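Local atomic coordinates of putative glucoamylase (Bacteroides uniformis, PDB entry 4GL3), a protein that probably hydrolyses glycosidic bonds in glucose-containing saccharides, as a putative glucoamylase built on the six-hairpin type of helical glycosidase scaffold. Residues A[11-16]-A[346-351]; A[38-43]-A[87-92]; A[120-125]-A[165-170]; A[280-285]-A[315-320]; A[399-404]-A[415-420]. All coordinates share one frame; numbering follows the deposited sequence. Where two conformers were deposited one is given.

Contact 1 (A[11-16]-A[346-351]); sequences KQLSDD and YFYEEL
Gln-12 and Glu-349 join the N-terminal tail, just before helix 15-27, to the C-terminal part of helix 337-349, a surface contact across some 330 residues of sequence in a protein of the six-hairpin clan. The Gln-12 side chain runs extended beyond CG (chi2 -171°), long enough for its amide to meet the carboxylate. Gln-12 NE2 donates to the syn lone pair of Glu-349 OE1 at 2.8 Å, with an N-H...O angle of 161° and the acceptor close to the amide plane. Glu-349 is also extended, and the two side chains cross at about a right angle. Glu-349 OE2 forms a salt bridge with Arg-345, which also pairs with Asp-15, so the glutamate charge is probably balanced largely there, and a neutral amide donor is adequate for OE1. Beside this polar pair, Leu-13 CD1 lies 4.2 Å from Tyr-348 CE2, an apolar touch continued by Leu-21. A water bridges to Glu-349 OE2, donating to it and accepting from Leu-13 N at 2.7 Å.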
# COMPACT_ATOMS: atom_id res chain seq x y z
N LYS A 11 8.11 -32.59 0.87
CA LYS A 11 7.24 -32.54 -0.33
C LYS A 11 6.86 -31.07 -0.63
O LYS A 11 6.80 -30.21 0.26
CB LYS A 11 6.01 -33.51 -0.25
CG LYS A 11 4.67 -32.96 0.30
CD LYS A 11 3.48 -33.90 0.04
N GLN A 12 6.65 -30.78 -1.91
CA GLN A 12 6.28 -29.43 -2.31
C GLN A 12 4.89 -29.09 -1.78
O GLN A 12 4.01 -29.94 -1.74
CB GLN A 12 6.31 -29.32 -3.82
CG GLN A 12 7.71 -29.27 -4.40
CD GLN A 12 7.66 -28.94 -5.87
OE1 GLN A 12 7.12 -29.71 -6.65
NE2 GLN A 12 8.15 -27.76 -6.24
N LEU A 13 4.71 -27.84 -1.36
CA LEU A 13 3.39 -27.34 -1.03
C LEU A 13 2.61 -27.07 -2.35
O LEU A 13 3.19 -26.62 -3.36
CB LEU A 13 3.52 -26.06 -0.17
CG LEU A 13 4.29 -26.12 1.18
CD1 LEU A 13 4.31 -24.73 1.81
CD2 LEU A 13 3.69 -27.16 2.13
N SER A 14 1.31 -27.34 -2.35
CA SER A 14 0.46 -26.83 -3.42
C SER A 14 0.46 -25.31 -3.43
O SER A 14 0.90 -24.64 -2.46
CB SER A 14 -0.98 -27.32 -3.24
OG SER A 14 -1.58 -26.66 -2.15
N ASP A 15 -0.02 -24.73 -4.51
CA ASP A 15 -0.04 -23.27 -4.56
C ASP A 15 -0.92 -22.73 -3.43
O ASP A 15 -0.56 -21.73 -2.81
CB ASP A 15 -0.51 -22.76 -5.92
CG ASP A 15 0.57 -22.87 -7.00
OD1 ASP A 15 1.78 -22.99 -6.70
OD2 ASP A 15 0.21 -22.82 -8.17
N ASP A 16 -2.05 -23.36 -3.16
CA ASP A 16 -2.93 -22.89 -2.08
C ASP A 16 -2.23 -22.96 -0.71
O ASP A 16 -2.34 -22.03 0.10
CB ASP A 16 -4.25 -23.66 -2.06
CG ASP A 16 -5.23 -23.17 -3.12
OD1 ASP A 16 -5.57 -21.97 -3.13
OD2 ASP A 16 -5.68 -23.98 -3.94
N TYR A 346 10.14 -20.03 -5.89
CA TYR A 346 11.60 -19.94 -5.95
C TYR A 346 12.15 -19.31 -4.65
O TYR A 346 13.13 -19.80 -4.07
CB TYR A 346 12.04 -19.14 -7.19
CG TYR A 346 13.54 -18.87 -7.24
CD1 TYR A 346 14.45 -19.88 -7.58
CD2 TYR A 346 14.04 -17.61 -6.93
CE1 TYR A 346 15.81 -19.62 -7.63
CE2 TYR A 346 15.40 -17.36 -6.96
CZ TYR A 346 16.26 -18.35 -7.30
OH TYR A 346 17.58 -18.06 -7.31
N PHE A 347 11.48 -18.24 -4.19
CA PHE A 347 11.90 -17.55 -2.99
C PHE A 347 11.81 -18.46 -1.79
O PHE A 347 12.67 -18.42 -0.92
CB PHE A 347 11.06 -16.29 -2.71
CG PHE A 347 11.15 -15.21 -3.77
CD1 PHE A 347 12.25 -15.09 -4.60
CD2 PHE A 347 10.13 -14.29 -3.88
CE1 PHE A 347 12.30 -14.07 -5.55
CE2 PHE A 347 10.17 -13.27 -4.81
CZ PHE A 347 11.27 -13.16 -5.65
N TYR A 348 10.75 -19.28 -1.73
CA TYR A 348 10.55 -20.18 -0.61
C TYR A 348 11.42 -21.43 -0.71
O TYR A 348 12.13 -21.77 0.24
CB TYR A 348 9.08 -20.60 -0.50
CG TYR A 348 8.80 -21.47 0.69
CD1 TYR A 348 8.73 -20.92 1.98
CD2 TYR A 348 8.58 -22.81 0.56
CE1 TYR A 348 8.49 -21.72 3.07
CE2 TYR A 348 8.33 -23.60 1.65
CZ TYR A 348 8.29 -23.04 2.90
OH TYR A 348 8.06 -23.82 3.97
N GLU A 349 11.35 -22.13 -1.84
CA GLU A 349 11.99 -23.42 -1.94
C GLU A 349 13.49 -23.28 -2.16
O GLU A 349 14.24 -24.04 -1.60
CB GLU A 349 11.34 -24.32 -3.04
CG GLU A 349 9.89 -24.70 -2.72
CD GLU A 349 9.18 -25.59 -3.74
OE1 GLU A 349 9.75 -25.93 -4.80
OE2 GLU A 349 8.02 -25.96 -3.46
N GLU A 350 13.93 -22.33 -2.97
CA GLU A 350 15.35 -22.27 -3.31
C GLU A 350 16.08 -21.28 -2.41
O GLU A 350 17.17 -21.54 -1.97
CB GLU A 350 15.56 -21.88 -4.79
CG GLU A 350 14.99 -22.85 -5.83
CD GLU A 350 15.46 -24.27 -5.58
OE1 GLU A 350 16.69 -24.44 -5.37
OE2 GLU A 350 14.61 -25.19 -5.56
N LEU A 351 15.51 -20.11 -2.18
CA LEU A 351 16.18 -19.12 -1.32
C LEU A 351 15.76 -19.16 0.14
O LEU A 351 16.28 -18.40 0.91
CB LEU A 351 15.99 -17.69 -1.85
CG LEU A 351 16.45 -17.41 -3.28
CD1 LEU A 351 16.20 -15.93 -3.62
CD2 LEU A 351 17.92 -17.84 -3.47
O HOH W 1 6.82 -26.11 -1.24

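Contact 2 (A[38-43]-A[87-92]); sequences SGLAHE and RFLSDK
Phe-88 gives up the most surface here, its ring lying under Ser-38 and beside Leu-40. Ser-38 CB stands over the middle of one face of the Phe-88 ring, 3.4 Å from the centroid and 6° off the ring normal, a CH-pi contact; the small methylene of serine lets the chain come this close. The phenyl group is directed there by its first torsion, CG lying anti to the backbone N (chi1 -167°). The serine hydroxyl turns back to its own chain: Ser-38 OG accepts from Leu-40 N at 3.3 Å, forming an ST turn, and is also hydrogen-bonded to Gly-107 O, so this buried polar atom is satisfied. The contact packs the loop between helix 15-27 and strand 51-53 against the C-terminal turn of helix 75-90, in a fold consistent with the six-hairpin clan. Leu-40 crosses Phe-88 at about a right angle, its CD1 3.9 Å from Phe-88 CE2. Leu-40 CD2 reaches Leu-89 CD2 at 4.2 Å, and Met-105 of strand 104-106 touches both Leu-40 and Phe-88.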
# COMPACT_ATOMS: atom_id res chain seq x y z
N SER A 38 -1.29 0.17 21.14
CA SER A 38 -2.08 0.79 20.09
C SER A 38 -2.58 -0.15 19.01
O SER A 38 -3.54 0.21 18.33
CB SER A 38 -1.26 1.88 19.41
OG SER A 38 -0.05 1.38 18.84
N GLY A 39 -1.90 -1.29 18.80
CA GLY A 39 -2.15 -2.17 17.64
C GLY A 39 -1.51 -1.72 16.33
O GLY A 39 -1.64 -2.39 15.29
N LEU A 40 -0.82 -0.60 16.36
CA LEU A 40 -0.17 -0.07 15.17
C LEU A 40 1.10 -0.86 14.82
O LEU A 40 1.71 -1.53 15.67
CB LEU A 40 0.15 1.44 15.31
CG LEU A 40 -1.00 2.42 15.54
CD1 LEU A 40 -0.48 3.86 15.78
CD2 LEU A 40 -2.00 2.35 14.37
N ALA A 41 1.45 -0.79 13.54
CA ALA A 41 2.58 -1.51 12.98
C ALA A 41 3.87 -0.71 13.12
O ALA A 41 3.89 0.52 12.95
CB ALA A 41 2.31 -1.81 11.49
N HIS A 42 4.94 -1.40 13.48
CA HIS A 42 6.28 -0.85 13.39
C HIS A 42 6.64 -0.57 11.92
O HIS A 42 6.24 -1.31 11.01
CB HIS A 42 7.33 -1.82 13.94
CG HIS A 42 7.40 -1.89 15.42
ND1 HIS A 42 6.64 -2.78 16.16
CD2 HIS A 42 8.18 -1.24 16.29
CE1 HIS A 42 6.93 -2.63 17.44
NE2 HIS A 42 7.87 -1.70 17.54
N GLU A 43 7.43 0.47 11.69
CA GLU A 43 7.92 0.76 10.36
C GLU A 43 8.79 -0.38 9.87
O GLU A 43 8.78 -0.72 8.68
CB GLU A 43 8.70 2.10 10.33
CG GLU A 43 9.65 2.34 9.13
CD GLU A 43 9.03 2.77 7.75
OE1 GLU A 43 7.86 3.35 7.60
OE2 GLU A 43 9.80 2.52 6.75
N ARG A 87 -9.66 3.44 18.43
CA ARG A 87 -9.66 4.27 19.62
C ARG A 87 -8.35 5.07 19.78
O ARG A 87 -8.38 6.23 20.14
CB ARG A 87 -9.93 3.47 20.90
CG ARG A 87 -11.37 3.22 21.22
CD ARG A 87 -11.55 2.31 22.44
NE ARG A 87 -12.95 2.29 22.87
CZ ARG A 87 -13.52 1.33 23.62
NH1 ARG A 87 -12.83 0.25 24.01
NH2 ARG A 87 -14.82 1.42 23.96
N PHE A 88 -7.21 4.42 19.56
CA PHE A 88 -5.93 5.10 19.64
C PHE A 88 -5.79 6.23 18.60
O PHE A 88 -5.31 7.33 18.92
CB PHE A 88 -4.81 4.10 19.45
CG PHE A 88 -3.45 4.62 19.82
CD1 PHE A 88 -2.97 4.53 21.14
CD2 PHE A 88 -2.62 5.16 18.86
CE1 PHE A 88 -1.71 4.98 21.45
CE2 PHE A 88 -1.36 5.61 19.18
CZ PHE A 88 -0.90 5.52 20.46
N LEU A 89 -6.18 5.97 17.37
CA LEU A 89 -6.06 6.94 16.31
C LEU A 89 -7.00 8.15 16.52
O LEU A 89 -6.69 9.25 16.06
CB LEU A 89 -6.33 6.33 14.94
CG LEU A 89 -5.37 5.30 14.40
CD1 LEU A 89 -5.97 4.58 13.20
CD2 LEU A 89 -4.04 5.98 14.07
N SER A 90 -8.15 7.94 17.17
CA SER A 90 -9.10 8.99 17.36
C SER A 90 -8.88 9.75 18.69
O SER A 90 -9.53 10.74 18.92
CB SER A 90 -10.57 8.44 17.30
OG SER A 90 -10.78 7.45 18.28
N ASP A 91 -8.04 9.25 19.58
CA ASP A 91 -7.86 9.85 20.89
C ASP A 91 -7.35 11.29 20.72
O ASP A 91 -6.50 11.53 19.89
CB ASP A 91 -6.83 9.04 21.68
CG ASP A 91 -6.80 9.40 23.15
OD1 ASP A 91 -6.53 10.55 23.55
OD2 ASP A 91 -7.06 8.52 23.91
N LYS A 92 -7.91 12.23 21.45
CA LYS A 92 -7.49 13.64 21.39
C LYS A 92 -6.00 13.85 21.75
O LYS A 92 -5.39 14.85 21.36
CB LYS A 92 -8.41 14.51 22.28
CG LYS A 92 -8.44 14.16 23.78
CD LYS A 92 -9.54 14.92 24.58
CE LYS A 92 -9.54 14.54 26.08
NZ LYS A 92 -9.66 15.65 27.10

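Contact 3 (A[120-125]-A[165-170]); sequences DGADIV and NFFTQG
Phe-167 meets Ile-124 and Ala-122 from a short 3-10 segment. First comes Asn-165, whose carbonyl O accepts from the backbone N of Thr-168, holding the turn closed. Phe-166 follows, and its CD2 lies 3.8 Å above the plane of the Phe-167 ring, over the centre of one face. The opposite face of Phe-167 receives Ile-124 CG2, a CH-pi contact 3.4 Å from the centroid and 9° off the normal; the ring is therefore sandwiched. Ile-124 CG1 sits between the backbone N and carbonyl carbon (chi1 72°), which swings Ile-124 CD1 to 3.8 Å from Phe-167 CB. This ties the loop leading to strand 177-178 to the junction of strand 122-123 and helix 124-140, where Asp-123 is the N-cap; strands 122-123 and 177-178 pair antiparallel. The small Ala-122 suits the ring's far end, with its CB 3.8 Å from Phe-167 CZ. Next, Thr-168 OG1 donates to Asn-165 O at 2.7 Å and accepts from Gly-170 N, an ST turn closed by a glycine at positive phi.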
# COMPACT_ATOMS: atom_id res chain seq x y z
N ASP A 120 7.00 17.26 9.87
CA ASP A 120 6.67 17.00 11.26
C ASP A 120 5.23 17.26 11.58
O ASP A 120 4.87 17.54 12.74
CB ASP A 120 7.56 17.89 12.17
CG ASP A 120 7.30 19.42 11.96
OD1 ASP A 120 6.57 19.79 11.00
OD2 ASP A 120 7.81 20.21 12.80
N GLY A 121 4.39 17.24 10.55
CA GLY A 121 2.96 17.40 10.68
C GLY A 121 2.21 16.33 9.92
O GLY A 121 2.60 15.18 9.92
N ALA A 122 1.13 16.74 9.26
CA ALA A 122 0.32 15.86 8.45
C ALA A 122 1.13 15.31 7.25
O ALA A 122 1.95 16.03 6.63
CB ALA A 122 -0.94 16.58 7.93
N ASP A 123 0.89 14.02 6.99
CA ASP A 123 1.26 13.35 5.73
C ASP A 123 -0.00 12.74 5.16
O ASP A 123 -0.58 11.75 5.73
CB ASP A 123 2.33 12.28 5.98
CG ASP A 123 2.77 11.57 4.71
OD1 ASP A 123 1.89 11.31 3.83
OD2 ASP A 123 3.98 11.36 4.57
N ILE A 124 -0.54 13.35 4.10
CA ILE A 124 -1.85 12.91 3.66
C ILE A 124 -1.83 11.65 2.81
O ILE A 124 -2.90 11.03 2.61
CB ILE A 124 -2.72 14.00 2.98
CG1 ILE A 124 -2.22 14.35 1.58
CG2 ILE A 124 -2.79 15.24 3.87
CD1 ILE A 124 -3.25 15.24 0.86
N VAL A 125 -0.66 11.29 2.28
CA VAL A 125 -0.55 10.04 1.51
C VAL A 125 -0.60 8.88 2.51
O VAL A 125 -1.40 7.96 2.37
CB VAL A 125 0.73 9.98 0.64
CG1 VAL A 125 0.87 8.57 0.03
CG2 VAL A 125 0.71 11.10 -0.44
N ASN A 165 -9.74 18.86 1.35
CA ASN A 165 -9.67 20.07 0.55
C ASN A 165 -8.76 21.14 1.12
O ASN A 165 -8.25 21.97 0.36
CB ASN A 165 -11.03 20.68 0.21
CG ASN A 165 -10.94 21.66 -0.94
OD1 ASN A 165 -10.48 21.30 -2.02
ND2 ASN A 165 -11.38 22.92 -0.73
N PHE A 166 -8.50 21.10 2.44
CA PHE A 166 -7.49 21.99 3.04
C PHE A 166 -6.14 21.85 2.33
O PHE A 166 -5.42 22.83 2.19
CB PHE A 166 -7.36 21.66 4.53
CG PHE A 166 -6.28 22.44 5.24
CD1 PHE A 166 -6.50 23.78 5.59
CD2 PHE A 166 -5.05 21.87 5.48
CE1 PHE A 166 -5.52 24.49 6.25
CE2 PHE A 166 -4.05 22.61 6.11
CZ PHE A 166 -4.32 23.89 6.51
N PHE A 167 -5.80 20.63 1.89
CA PHE A 167 -4.51 20.33 1.32
C PHE A 167 -4.35 20.74 -0.12
O PHE A 167 -3.27 20.51 -0.73
CB PHE A 167 -4.12 18.85 1.60
CG PHE A 167 -3.96 18.56 3.05
CD1 PHE A 167 -5.05 18.28 3.86
CD2 PHE A 167 -2.72 18.71 3.65
CE1 PHE A 167 -4.89 18.11 5.23
CE2 PHE A 167 -2.55 18.48 4.97
CZ PHE A 167 -3.64 18.18 5.78
N THR A 168 -5.39 21.34 -0.69
CA THR A 168 -5.27 21.97 -1.97
C THR A 168 -4.69 23.41 -1.93
O THR A 168 -4.33 23.95 -3.00
CB THR A 168 -6.59 22.04 -2.74
OG1 THR A 168 -7.49 22.93 -2.10
CG2 THR A 168 -7.22 20.66 -2.95
N GLN A 169 -4.62 24.03 -0.74
CA GLN A 169 -4.37 25.49 -0.65
C GLN A 169 -5.26 26.32 -1.59
O GLN A 169 -4.86 27.36 -2.05
CB GLN A 169 -2.89 25.81 -1.01
CG GLN A 169 -1.86 25.00 -0.20
CD GLN A 169 -0.44 25.54 -0.34
OE1 GLN A 169 -0.18 26.69 -0.04
NE2 GLN A 169 0.47 24.71 -0.84
N GLY A 170 -6.46 25.84 -1.91
CA GLY A 170 -7.35 26.55 -2.82
C GLY A 170 -6.91 26.47 -4.29
O GLY A 170 -7.46 27.18 -5.11

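Contact 4 (A[280-285]-A[315-320]); sequences LINRAY and HSPGND
Tyr-285 meets Pro-317 with its ring and Asp-320 with its hydroxyl, one contact apolar and one polar. In the apolar one, Pro-317 CB lies over one face of the Tyr-285 ring, 3.8 Å from its centroid and 22° off the normal, nearer one side of the ring than its centre. It is a CH-pi contact, and the rigid pyrrolidine ring suits this place because it offers C-H groups to the ring face. Tyr-285 CG is anti to the backbone N (chi1 172°), which carries the ring out from the helix across the proline. At the other end of Pro-317, CD rests 3.8 Å from Asn-282 ND2, although the amide's main polar tie is to Leu-303 N through OD1.

The polar contact is a hydrogen bond: Tyr-285 OH donates to Asp-320 OD2 at 2.7 Å, on the anti side of that oxygen and tilted out of the carboxylate plane, with ring and carboxylate planes 80° apart. Asp-320 OD1 pairs with Tyr-296 OH, so two phenols grip one carboxylate. A phenylalanine here would probably keep the proline packing but leave Asp-320 OD2 without this donor.

Within the loop, residues 316-319 form a type I beta turn, and Ser-316 OG accepts from Gly-318 N as an ST turn, presenting Pro-317 to the helix. The loop between strand 313-314 and helix 326-331 thus packs on helix 271-288, whose Ile-281 also touches strand 235-239.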
# COMPACT_ATOMS: atom_id res chain seq x y z
N LEU A 280 4.33 -6.66 -16.08
CA LEU A 280 5.00 -7.52 -17.10
C LEU A 280 6.24 -6.85 -17.64
O LEU A 280 7.22 -7.49 -17.93
CB LEU A 280 4.02 -7.89 -18.23
CG LEU A 280 2.91 -8.87 -17.80
CD1 LEU A 280 2.12 -9.36 -19.00
CD2 LEU A 280 3.52 -10.06 -17.07
N ILE A 281 6.21 -5.53 -17.75
CA ILE A 281 7.41 -4.77 -18.11
C ILE A 281 8.54 -4.89 -17.06
O ILE A 281 9.69 -5.09 -17.42
CB ILE A 281 7.03 -3.30 -18.39
CG1 ILE A 281 6.23 -3.21 -19.71
CG2 ILE A 281 8.27 -2.41 -18.41
CD1 ILE A 281 5.44 -1.89 -19.84
N ASN A 282 8.19 -4.77 -15.78
CA ASN A 282 9.15 -4.94 -14.67
C ASN A 282 9.79 -6.33 -14.73
O ASN A 282 11.03 -6.51 -14.70
CB ASN A 282 8.40 -4.65 -13.35
CG ASN A 282 9.30 -4.44 -12.17
OD1 ASN A 282 9.81 -5.42 -11.59
ND2 ASN A 282 9.48 -3.16 -11.75
N ARG A 283 8.95 -7.34 -14.93
CA ARG A 283 9.42 -8.69 -15.14
C ARG A 283 10.29 -8.83 -16.38
O ARG A 283 11.34 -9.48 -16.33
CB ARG A 283 8.25 -9.68 -15.20
CG ARG A 283 8.67 -11.10 -15.51
CD ARG A 283 7.47 -12.03 -15.59
NE ARG A 283 7.81 -13.40 -15.96
CZ ARG A 283 7.87 -13.84 -17.21
NH1 ARG A 283 7.63 -13.02 -18.22
NH2 ARG A 283 8.16 -15.10 -17.47
N ALA A 284 9.86 -8.26 -17.51
CA ALA A 284 10.63 -8.36 -18.76
C ALA A 284 12.00 -7.71 -18.59
O ALA A 284 13.01 -8.23 -19.10
CB ALA A 284 9.89 -7.76 -19.98
N TYR A 285 12.05 -6.58 -17.87
CA TYR A 285 13.33 -5.94 -17.59
C TYR A 285 14.26 -6.94 -16.87
O TYR A 285 15.44 -7.09 -17.24
CB TYR A 285 13.21 -4.64 -16.79
CG TYR A 285 14.56 -4.11 -16.35
CD1 TYR A 285 15.30 -3.31 -17.19
CD2 TYR A 285 15.12 -4.51 -15.16
CE1 TYR A 285 16.55 -2.84 -16.81
CE2 TYR A 285 16.37 -4.08 -14.79
CZ TYR A 285 17.08 -3.24 -15.61
OH TYR A 285 18.33 -2.83 -15.24
N HIS A 315 14.24 1.13 -6.02
CA HIS A 315 14.76 0.31 -7.15
C HIS A 315 13.69 0.22 -8.24
O HIS A 315 12.48 0.17 -7.95
CB HIS A 315 15.16 -1.10 -6.73
CG HIS A 315 16.00 -1.16 -5.50
ND1 HIS A 315 15.50 -1.55 -4.27
CD2 HIS A 315 17.31 -0.85 -5.30
CE1 HIS A 315 16.47 -1.47 -3.37
NE2 HIS A 315 17.57 -1.05 -3.97
N SER A 316 14.14 0.18 -9.49
CA SER A 316 13.24 0.04 -10.62
C SER A 316 14.09 -0.23 -11.86
O SER A 316 15.35 -0.22 -11.80
CB SER A 316 12.41 1.34 -10.82
OG SER A 316 13.20 2.32 -11.48
N PRO A 317 13.44 -0.45 -13.01
CA PRO A 317 14.29 -0.62 -14.20
C PRO A 317 15.15 0.61 -14.58
O PRO A 317 16.08 0.45 -15.36
CB PRO A 317 13.27 -0.89 -15.31
CG PRO A 317 12.11 -1.53 -14.59
CD PRO A 317 12.04 -0.85 -13.26
N GLY A 318 14.84 1.79 -14.06
CA GLY A 318 15.73 2.96 -14.20
C GLY A 318 16.63 3.25 -13.00
O GLY A 318 17.32 4.26 -12.98
N ASN A 319 16.63 2.35 -12.01
CA ASN A 319 17.47 2.44 -10.82
C ASN A 319 17.67 1.03 -10.27
O ASN A 319 17.12 0.64 -9.21
CB ASN A 319 16.81 3.32 -9.77
CG ASN A 319 17.62 3.43 -8.48
OD1 ASN A 319 18.84 3.37 -8.51
ND2 ASN A 319 16.94 3.59 -7.36
N ASP A 320 18.43 0.26 -11.03
CA ASP A 320 18.64 -1.15 -10.79
C ASP A 320 20.01 -1.30 -10.16
O ASP A 320 21.00 -1.04 -10.81
CB ASP A 320 18.57 -1.90 -12.11
CG ASP A 320 18.80 -3.40 -11.95
OD1 ASP A 320 18.67 -3.96 -10.84
OD2 ASP A 320 19.12 -4.02 -12.98

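Contact 5 (A[399-404]-A[415-420]); sequences LFMSHP and FTSPYL
The backbones of Met-401 and Tyr-419 come within 6.8 Å at their CA atoms, where the C-terminal part of helix 395-401 meets a type I beta turn running from Ser-417 to Leu-420. This turn follows helix 404-412, so the contact folds the C-terminal tail back on helix 395-401. The residue at 401 is selenomethionine, and its contact with Tyr-419 is the Met-aromatic kind, though Met-401 SE, 5.1 Å from the Tyr-419 ring centroid, lies over the face but well off it. Closer in, Met-401 CB stands over the same ring, 3.6 Å from the centroid and 17° off the normal, a CH-pi contact displaced from the ring centre. The flexible, unbranched chain can bend along the ring: turns at chi2 (-63°) and chi3 (-83°) curl it back, so that Met-401 CE comes to 3.7 Å from Tyr-419 CD1. Leu-410 and Leu-259 also touch Met-401, which is buried. The Tyr-419 hydroxyl bonds to Asp-260 OD2, fixing the far end of the ring. With an alanine in place of Tyr-419, Met-401 is likely to lose its aromatic cover and Asp-260 this hydroxyl partner. Ser-417 suits the turn because its OG can accept from Tyr-419 N at 3.2 Å, an ST turn, while the same OG lies near the ring plane at its edge and 3.6 Å from Met-401 CE.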
# COMPACT_ATOMS: atom_id res chain seq x y z
N LEU A 399 -14.91 -5.07 -0.12
CA LEU A 399 -15.28 -4.25 1.02
C LEU A 399 -15.16 -2.75 0.68
O LEU A 399 -16.12 -1.97 0.85
CB LEU A 399 -14.41 -4.62 2.24
CG LEU A 399 -14.69 -6.01 2.81
CD1 LEU A 399 -13.53 -6.45 3.67
CD2 LEU A 399 -16.04 -6.07 3.54
N PHE A 400 -13.98 -2.35 0.21
CA PHE A 400 -13.69 -0.95 -0.05
C PHE A 400 -14.62 -0.40 -1.14
O PHE A 400 -15.18 0.68 -0.98
CB PHE A 400 -12.23 -0.76 -0.43
CG PHE A 400 -11.84 0.67 -0.69
CD1 PHE A 400 -11.47 1.50 0.37
CD2 PHE A 400 -11.80 1.18 -1.98
CE1 PHE A 400 -11.11 2.81 0.15
CE2 PHE A 400 -11.42 2.51 -2.20
CZ PHE A 400 -11.10 3.32 -1.14
N MSE A 401 -14.78 -1.14 -2.25
CA MSE A 401 -15.57 -0.65 -3.38
C MSE A 401 -17.06 -0.59 -3.02
O MSE A 401 -17.84 0.09 -3.72
CB MSE A 401 -15.37 -1.54 -4.60
CG MSE A 401 -13.96 -1.55 -5.15
SE MSE A 401 -13.37 0.19 -5.80
CE MSE A 401 -14.13 0.17 -7.56
N SER A 402 -17.48 -1.27 -1.94
CA SER A 402 -18.85 -1.19 -1.47
C SER A 402 -19.16 0.10 -0.72
O SER A 402 -20.31 0.35 -0.43
CB SER A 402 -19.24 -2.39 -0.56
OG SER A 402 -18.70 -2.18 0.77
N HIS A 403 -18.16 0.88 -0.32
CA HIS A 403 -18.44 2.06 0.50
C HIS A 403 -19.15 3.15 -0.34
O HIS A 403 -18.65 3.56 -1.37
CB HIS A 403 -17.16 2.62 1.09
CG HIS A 403 -17.40 3.58 2.21
ND1 HIS A 403 -17.86 4.87 2.01
CD2 HIS A 403 -17.26 3.44 3.55
CE1 HIS A 403 -17.99 5.48 3.18
NE2 HIS A 403 -17.63 4.63 4.13
N PRO A 404 -20.32 3.62 0.10
CA PRO A 404 -21.07 4.55 -0.73
C PRO A 404 -20.38 5.89 -1.02
O PRO A 404 -20.69 6.51 -2.04
CB PRO A 404 -22.36 4.78 0.06
CG PRO A 404 -21.99 4.49 1.47
CD PRO A 404 -21.05 3.31 1.35
N PHE A 415 -15.17 7.97 -13.42
CA PHE A 415 -14.80 6.54 -13.59
C PHE A 415 -15.99 5.69 -13.98
O PHE A 415 -17.11 6.01 -13.61
CB PHE A 415 -14.27 5.93 -12.31
CG PHE A 415 -12.86 6.31 -12.00
CD1 PHE A 415 -12.58 7.53 -11.40
CD2 PHE A 415 -11.83 5.46 -12.30
CE1 PHE A 415 -11.27 7.86 -11.08
CE2 PHE A 415 -10.54 5.79 -12.01
CZ PHE A 415 -10.26 7.00 -11.38
N THR A 416 -15.73 4.61 -14.72
CA THR A 416 -16.67 3.48 -14.87
C THR A 416 -15.99 2.24 -14.22
O THR A 416 -14.74 2.16 -14.11
CB THR A 416 -17.00 3.18 -16.34
OG1 THR A 416 -15.77 2.98 -17.02
CG2 THR A 416 -17.79 4.34 -17.03
N SER A 417 -16.82 1.32 -13.74
CA SER A 417 -16.33 0.11 -13.03
C SER A 417 -17.50 -0.88 -12.96
O SER A 417 -18.66 -0.46 -12.93
CB SER A 417 -15.86 0.48 -11.61
OG SER A 417 -15.60 -0.66 -10.79
N PRO A 418 -17.22 -2.18 -12.93
CA PRO A 418 -18.33 -3.11 -12.70
C PRO A 418 -19.02 -2.91 -11.34
O PRO A 418 -20.15 -3.35 -11.18
CB PRO A 418 -17.68 -4.50 -12.75
CG PRO A 418 -16.22 -4.29 -12.68
CD PRO A 418 -15.93 -2.87 -13.09
N TYR A 419 -18.38 -2.24 -10.39
CA TYR A 419 -19.01 -1.94 -9.09
C TYR A 419 -20.00 -0.77 -9.15
O TYR A 419 -20.77 -0.58 -8.21
CB TYR A 419 -17.95 -1.58 -8.06
CG TYR A 419 -17.05 -2.70 -7.65
CD1 TYR A 419 -15.88 -2.95 -8.35
CD2 TYR A 419 -17.37 -3.53 -6.55
CE1 TYR A 419 -15.04 -3.98 -7.97
CE2 TYR A 419 -16.53 -4.56 -6.16
CZ TYR A 419 -15.35 -4.77 -6.87
OH TYR A 419 -14.48 -5.75 -6.52
N LEU A 420 -19.97 0.01 -10.23
CA LEU A 420 -20.78 1.20 -10.37
C LEU A 420 -21.94 0.95 -11.35
O LEU A 420 -21.72 0.83 -12.56
CB LEU A 420 -19.90 2.38 -10.82
CG LEU A 420 -18.71 2.78 -9.93
CD1 LEU A 420 -17.88 3.83 -10.63
CD2 LEU A 420 -19.16 3.26 -8.57

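The five contacts are separate patches, none touching another, spread round one chain with helix as its main regular structure. Contact 1 brings the N-terminal tail to residues 346-351, and the chain between them holds contacts 2, 3 and 4; contact 5 comes later. Contacts 2 and 3 are the nearest pair by atoms, about 9 Å at closest approach, whereas contacts 1 and 3 lie on opposite sides of the chain's centre, 44 Å apart between centres. Contacts 3 and 5 approach to about 11 Å between nearest atoms, and helix 124-140, which begins in contact 3, packs on segment 399-404. A glycerol about 3 Å from the Gln-12 side chain is probably from the crystallisation liquor and does not by itself mark the active site.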